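Long-range contact in propionate kinase (Francisella tularensis subsp. tularensis, PDB 3KHY), which probably catalyses the reversible, magnesium-dependent transfer of phosphate from ATP to acetate, giving acetyl phosphate and ADP, and works as a homodimer: residues Ile293-Val304 with Ile330-Leu338. Residues are numbered along the deposited sequence; the frame is centred on the assembly and turned at random.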
ATOM      1  N   ILE A 293       8.765 -15.711   6.396  1.00 13.20           N
ATOM      2  CA  ILE A 293       9.997 -15.124   5.868  1.00 11.81           C
ATOM      3  C   ILE A 293       9.857 -14.745   4.391  1.00 10.58           C
ATOM      4  O   ILE A 293      10.362 -13.706   3.977  1.00 11.92           O
ATOM      5  CB  ILE A 293      11.209 -16.063   6.094  1.00 15.27           C
ATOM      6  CG1 ILE A 293      11.600 -16.060   7.579  1.00 16.23           C
ATOM      7  CG2 ILE A 293      12.408 -15.641   5.241  1.00 14.81           C
ATOM      8  CD1 ILE A 293      12.644 -17.120   7.943  1.00 16.30           C
ATOM      9  N   GLU A 294       9.174 -15.583   3.607  1.00 12.23           N
ATOM     10  CA  GLU A 294       8.909 -15.268   2.204  1.00 16.26           C
ATOM     11  C   GLU A 294       8.040 -14.013   2.104  1.00 14.51           C
ATOM     12  O   GLU A 294       8.350 -13.099   1.348  1.00 11.56           O
ATOM     13  CB  GLU A 294       8.222 -16.432   1.476  1.00 11.21           C
ATOM     14  CG  GLU A 294       9.093 -17.687   1.345  1.00 19.05           C
ATOM     15  CD  GLU A 294      10.405 -17.389   0.647  1.00 18.26           C
ATOM     16  OE1 GLU A 294      10.371 -17.037  -0.557  1.00 17.84           O
ATOM     17  OE2 GLU A 294      11.462 -17.484   1.306  1.00 19.87           O
ATOM     18  N   ILE A 295       6.947 -13.965   2.862  1.00 12.79           N
ATOM     19  CA  ILE A 295       6.068 -12.784   2.802  1.00 10.36           C
ATOM     20  C   ILE A 295       6.845 -11.524   3.214  1.00 10.93           C
ATOM     21  O   ILE A 295       6.804 -10.504   2.537  1.00 11.32           O
ATOM     22  CB  ILE A 295       4.813 -12.980   3.665  1.00 13.03           C
ATOM     23  CG1 ILE A 295       3.982 -14.142   3.114  1.00 12.05           C
ATOM     24  CG2 ILE A 295       3.965 -11.713   3.682  1.00 14.37           C
ATOM     25  CD1 ILE A 295       2.805 -14.523   4.004  1.00 15.19           C
ATOM     26  N   PHE A 296       7.558 -11.605   4.327  1.00 11.33           N
ATOM     27  CA  PHE A 296       8.357 -10.479   4.826  1.00  9.10           C
ATOM     28  C   PHE A 296       9.383 -10.029   3.784  1.00 12.47           C
ATOM     29  O   PHE A 296       9.455  -8.849   3.431  1.00 15.44           O
ATOM     30  CB  PHE A 296       9.031 -10.937   6.122  1.00 10.79           C
ATOM     31  CG  PHE A 296       9.968  -9.939   6.761  1.00 15.59           C
ATOM     32  CD1 PHE A 296      11.267  -9.787   6.299  1.00 14.34           C
ATOM     33  CD2 PHE A 296       9.583  -9.249   7.908  1.00 14.05           C
ATOM     34  CE1 PHE A 296      12.145  -8.913   6.911  1.00 13.37           C
ATOM     35  CE2 PHE A 296      10.460  -8.373   8.535  1.00 18.76           C
ATOM     36  CZ  PHE A 296      11.746  -8.206   8.039  1.00 15.59           C
ATOM     37  N   SER A 297      10.177 -10.970   3.281  1.00 10.22           N
ATOM     38  CA  SER A 297      11.275 -10.617   2.383  1.00 10.64           C
ATOM     39  C   SER A 297      10.775 -10.063   1.058  1.00 11.55           C
ATOM     40  O   SER A 297      11.352  -9.131   0.518  1.00 11.19           O
ATOM     41  CB  SER A 297      12.175 -11.829   2.122  1.00 10.94           C
ATOM     42  OG  SER A 297      12.720 -12.336   3.334  1.00 15.23           O
ATOM     43  N   HIS A 298       9.718 -10.668   0.523  1.00 15.14           N
ATOM     44  CA  HIS A 298       9.165 -10.220  -0.759  1.00 14.57           C
ATOM     45  C   HIS A 298       8.622  -8.803  -0.668  1.00 16.58           C
ATOM     46  O   HIS A 298       8.772  -7.997  -1.591  1.00 12.42           O
ATOM     47  CB  HIS A 298       8.061 -11.157  -1.215  1.00 10.98           C
ATOM     48  CG  HIS A 298       7.496 -10.798  -2.549  1.00 18.52           C
ATOM     49  ND1 HIS A 298       8.193 -10.988  -3.724  1.00 31.55           N
ATOM     50  CD2 HIS A 298       6.310 -10.250  -2.896  1.00 15.45           C
ATOM     51  CE1 HIS A 298       7.457 -10.572  -4.739  1.00 28.21           C
ATOM     52  NE2 HIS A 298       6.308 -10.126  -4.264  1.00 23.93           N
ATOM     53  N   ARG A 299       7.989  -8.477   0.455  1.00 12.57           N
ATOM     54  CA  ARG A 299       7.470  -7.124   0.595  1.00 10.88           C
ATOM     55  C   ARG A 299       8.611  -6.101   0.629  1.00 11.52           C
ATOM     56  O   ARG A 299       8.529  -5.055  -0.030  1.00 12.13           O
ATOM     57  CB  ARG A 299       6.559  -6.963   1.817  1.00  9.74           C
ATOM     58  CG  ARG A 299       5.919  -5.568   1.816  1.00 19.07           C
ATOM     59  CD  ARG A 299       4.801  -5.397   2.811  1.00 22.87           C
ATOM     60  NE  ARG A 299       3.764  -6.434   2.740  1.00 16.74           N
ATOM     61  CZ  ARG A 299       2.842  -6.572   3.684  1.00 23.36           C
ATOM     62  NH1 ARG A 299       2.852  -5.730   4.718  1.00 17.50           N
ATOM     63  NH2 ARG A 299       1.929  -7.536   3.610  1.00 18.82           N
ATOM     64  N   VAL A 300       9.694  -6.411   1.344  1.00  8.75           N
ATOM     65  CA  VAL A 300      10.848  -5.497   1.328  1.00  9.69           C
ATOM     66  C   VAL A 300      11.369  -5.343  -0.105  1.00 10.50           C
ATOM     67  O   VAL A 300      11.651  -4.230  -0.560  1.00 12.28           O
ATOM     68  CB  VAL A 300      12.020  -5.986   2.221  1.00 11.56           C
ATOM     69  CG1 VAL A 300      13.252  -5.053   2.060  1.00  9.26           C
ATOM     70  CG2 VAL A 300      11.586  -6.088   3.686  1.00 16.84           C
ATOM     71  N   ALA A 301      11.522  -6.464  -0.810  1.00 12.24           N
ATOM     72  CA  ALA A 301      11.997  -6.413  -2.189  1.00 10.75           C
ATOM     73  C   ALA A 301      11.077  -5.588  -3.090  1.00 12.89           C
ATOM     74  O   ALA A 301      11.561  -4.830  -3.928  1.00 13.89           O
ATOM     75  CB  ALA A 301      12.188  -7.818  -2.755  1.00 11.46           C
ATOM     76  N   LYS A 302       9.755  -5.721  -2.923  1.00 11.78           N
ATOM     77  CA  LYS A 302       8.818  -4.915  -3.704  1.00 13.95           C
ATOM     78  C   LYS A 302       8.969  -3.398  -3.480  1.00 14.93           C
ATOM     79  O   LYS A 302       8.870  -2.618  -4.435  1.00  9.93           O
ATOM     80  CB  LYS A 302       7.361  -5.354  -3.465  1.00 12.09           C
ATOM     81  CG  LYS A 302       6.970  -6.549  -4.332  1.00 17.98           C
ATOM     82  CD  LYS A 302       5.561  -7.017  -4.072  1.00 22.79           C
ATOM     83  CE  LYS A 302       4.539  -6.004  -4.561  1.00 24.32           C
ATOM     84  NZ  LYS A 302       3.177  -6.531  -4.291  1.00 24.05           N
ATOM     85  N   PHE A 303       9.194  -2.992  -2.232  1.00 13.50           N
ATOM     86  CA  PHE A 303       9.414  -1.584  -1.922  1.00 17.04           C
ATOM     87  C   PHE A 303      10.741  -1.097  -2.511  1.00 18.10           C
ATOM     88  O   PHE A 303      10.815  -0.013  -3.066  1.00 14.82           O
ATOM     89  CB  PHE A 303       9.366  -1.321  -0.407  1.00 11.73           C
ATOM     90  CG  PHE A 303       7.986  -0.980   0.113  1.00 13.36           C
ATOM     91  CD1 PHE A 303       7.563   0.343   0.197  1.00 15.38           C
ATOM     92  CD2 PHE A 303       7.105  -1.985   0.483  1.00 16.23           C
ATOM     93  CE1 PHE A 303       6.292   0.652   0.652  1.00 16.92           C
ATOM     94  CE2 PHE A 303       5.839  -1.683   0.958  1.00 19.90           C
ATOM     95  CZ  PHE A 303       5.432  -0.361   1.043  1.00 15.85           C
ATOM     96  N   VAL A 304      11.796  -1.890  -2.363  1.00 13.96           N
ATOM     97  CA  VAL A 304      13.071  -1.537  -2.955  1.00 14.43           C
ATOM     98  C   VAL A 304      12.885  -1.300  -4.445  1.00 15.50           C
ATOM     99  O   VAL A 304      13.295  -0.271  -4.974  1.00 12.82           O
ATOM    100  CB  VAL A 304      14.106  -2.655  -2.778  1.00 14.15           C
ATOM    101  CG1 VAL A 304      15.350  -2.345  -3.610  1.00 18.09           C
ATOM    102  CG2 VAL A 304      14.460  -2.814  -1.298  1.00 12.00           C
ATOM    103  N   ILE A 330      18.199 -13.362   6.241  1.00 13.98           N
ATOM    104  CA  ILE A 330      17.125 -12.498   5.778  1.00 12.79           C
ATOM    105  C   ILE A 330      17.590 -11.546   4.670  1.00 13.62           C
ATOM    106  O   ILE A 330      16.894 -11.340   3.684  1.00 12.58           O
ATOM    107  CB  ILE A 330      16.528 -11.663   6.930  1.00 14.47           C
ATOM    108  CG1 ILE A 330      15.918 -12.578   7.986  1.00 14.99           C
ATOM    109  CG2 ILE A 330      15.498 -10.691   6.386  1.00 12.53           C
ATOM    110  CD1 ILE A 330      14.848 -13.500   7.471  1.00 13.39           C
ATOM    111  N   ARG A 331      18.766 -10.963   4.840  1.00  9.71           N
ATOM    112  CA  ARG A 331      19.334 -10.134   3.788  1.00 10.05           C
ATOM    113  C   ARG A 331      19.539 -10.965   2.512  1.00 10.96           C
ATOM    114  O   ARG A 331      19.240 -10.508   1.417  1.00 11.29           O
ATOM    115  CB  ARG A 331      20.673  -9.541   4.259  1.00 14.77           C
ATOM    116  CG  ARG A 331      20.557  -8.545   5.433  1.00  8.85           C
ATOM    117  CD  ARG A 331      21.890  -7.784   5.626  1.00 10.54           C
ATOM    118  NE  ARG A 331      22.997  -8.715   5.905  1.00 13.39           N
ATOM    119  CZ  ARG A 331      23.609  -8.866   7.077  1.00 13.11           C
ATOM    120  NH1 ARG A 331      23.264  -8.142   8.142  1.00 15.07           N
ATOM    121  NH2 ARG A 331      24.597  -9.749   7.184  1.00 15.50           N
ATOM    122  N   LYS A 332      20.051 -12.186   2.663  1.00 10.76           N
ATOM    123  CA  LYS A 332      20.256 -13.068   1.514  1.00 15.32           C
ATOM    124  C   LYS A 332      18.927 -13.327   0.787  1.00 14.40           C
ATOM    125  O   LYS A 332      18.857 -13.335  -0.437  1.00 15.07           O
ATOM    126  CB  LYS A 332      20.873 -14.388   1.970  1.00 13.64           C
ATOM    127  CG  LYS A 332      20.861 -15.494   0.911  1.00 20.06           C
ATOM    128  CD  LYS A 332      21.433 -16.793   1.478  1.00 31.30           C
ATOM    129  CE  LYS A 332      21.515 -17.878   0.415  1.00 44.15           C
ATOM    130  NZ  LYS A 332      21.933 -19.199   0.985  1.00 51.80           N
ATOM    131  N   ASN A 333      17.873 -13.536   1.560  1.00 14.82           N
ATOM    132  CA  ASN A 333      16.582 -13.848   0.986  1.00 16.25           C
ATOM    133  C   ASN A 333      16.062 -12.629   0.225  1.00 13.49           C
ATOM    134  O   ASN A 333      15.623 -12.736  -0.918  1.00 12.71           O
ATOM    135  CB  ASN A 333      15.604 -14.273   2.082  1.00 14.43           C
ATOM    136  CG  ASN A 333      14.291 -14.791   1.523  1.00 21.34           C
ATOM    137  OD1 ASN A 333      13.662 -14.149   0.676  1.00 17.34           O
ATOM    138  ND2 ASN A 333      13.867 -15.955   1.997  1.00 17.21           N
ATOM    139  N   ILE A 334      16.138 -11.462   0.851  1.00 12.75           N
ATOM    140  CA  ILE A 334      15.690 -10.239   0.188  1.00 14.36           C
ATOM    141  C   ILE A 334      16.457  -9.967  -1.116  1.00 12.80           C
ATOM    142  O   ILE A 334      15.864  -9.645  -2.139  1.00 14.03           O
ATOM    143  CB  ILE A 334      15.787  -9.043   1.143  1.00 11.81           C
ATOM    144  CG1 ILE A 334      14.752  -9.212   2.267  1.00 13.46           C
ATOM    145  CG2 ILE A 334      15.552  -7.735   0.399  1.00 13.91           C
ATOM    146  CD1 ILE A 334      14.954  -8.254   3.434  1.00 10.87           C
ATOM    147  N   ILE A 335      17.777 -10.097  -1.085  1.00 14.62           N
ATOM    148  CA  ILE A 335      18.578  -9.823  -2.281  1.00 13.90           C
ATOM    149  C   ILE A 335      18.298 -10.864  -3.368  1.00 14.83           C
ATOM    150  O   ILE A 335      18.261 -10.560  -4.569  1.00 16.34           O
ATOM    151  CB  ILE A 335      20.077  -9.759  -1.921  1.00 14.03           C
ATOM    152  CG1 ILE A 335      20.327  -8.579  -0.976  1.00 11.91           C
ATOM    153  CG2 ILE A 335      20.948  -9.667  -3.178  1.00 15.62           C
ATOM    154  CD1 ILE A 335      19.854  -7.235  -1.515  1.00 14.58           C
ATOM    155  N   SER A 336      18.091 -12.104  -2.943  1.00 15.77           N
ATOM    156  CA  SER A 336      17.673 -13.159  -3.858  1.00 18.34           C
ATOM    157  C   SER A 336      16.458 -12.717  -4.677  1.00 19.86           C
ATOM    158  O   SER A 336      16.392 -12.929  -5.893  1.00 20.33           O
ATOM    159  CB  SER A 336      17.329 -14.424  -3.069  1.00 24.75           C
ATOM    160  OG  SER A 336      17.012 -15.480  -3.946  1.00 33.67           O
ATOM    161  N   LYS A 337      15.497 -12.086  -4.013  1.00 14.54           N
ATOM    162  CA  LYS A 337      14.273 -11.679  -4.698  1.00 16.53           C
ATOM    163  C   LYS A 337      14.479 -10.461  -5.599  1.00 15.67           C
ATOM    164  O   LYS A 337      13.610 -10.116  -6.390  1.00 16.22           O
ATOM    165  CB  LYS A 337      13.150 -11.451  -3.675  1.00 19.51           C
ATOM    166  CG  LYS A 337      12.657 -12.779  -3.082  1.00 17.31           C
ATOM    167  CD  LYS A 337      11.656 -12.606  -1.955  1.00 16.65           C
ATOM    168  CE  LYS A 337      10.952 -13.938  -1.648  1.00 17.72           C
ATOM    169  NZ  LYS A 337      11.899 -15.076  -1.383  1.00 14.52           N
ATOM    170  N   LEU A 338      15.632  -9.810  -5.463  1.00 14.98           N
ATOM    171  CA  LEU A 338      15.958  -8.625  -6.249  1.00 10.96           C
ATOM    172  C   LEU A 338      16.919  -8.957  -7.403  1.00 17.89           C
ATOM    173  O   LEU A 338      17.486  -8.067  -8.022  1.00 19.02           O
ATOM    174  CB  LEU A 338      16.571  -7.543  -5.358  1.00 10.43           C
ATOM    175  CG  LEU A 338      15.553  -6.854  -4.435  1.00 12.03           C
ATOM    176  CD1 LEU A 338      16.254  -6.127  -3.281  1.00 16.54           C
ATOM    177  CD2 LEU A 338      14.639  -5.903  -5.204  1.00 12.31           C
TER
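Glu294 reaches Asn333 and Lys337, one turn apart on the neighbouring helix, where two helices pack on one face of the five-stranded sheet in a domain of the actin-like ATPase fold. The axes of 293-304 and 330-337 pass 8.5 Å apart and cross at -54°; Ser297 sits as a knob among Ile330, Asn333, Ile334 and Lys337, and Lys337 in turn among Glu294, Ser297, His298 and Ala301. A bend at chi2 (-56°) swings the Glu294 carboxylate across to the other helix. Its OE2 takes a nearly straight hydrogen bond from Asn333 ND2 (2.9 Å) on the syn side but somewhat out of the carboxylate plane, the carboxylate and amide planes being turned 46° apart. Lys337 NZ comes over the carboxylate plane to form a salt bridge with Glu294 OE1 at 2.6 Å. On its way there the lysine lies along 293-304, its CD 3.7 Å from His298 CA and at the edge of the imidazole, whose NE2 bonds to Tyr310 of the second subunit. Deeper in, Ile334 CD1 sits 3.9 Å from Val300 CG1, and Leu338 CD1 meets Val304 CG1; Ile334 and Val304 also reach strand 316-320. At the other end Ile330 CG2 touches Phe296 CE1 obliquely, close to Met275, predicted to bind ATP. Lys337 NZ also donates to Asn333 OD1 (2.9 Å), which holds the amide with its ND2 turned to Glu294.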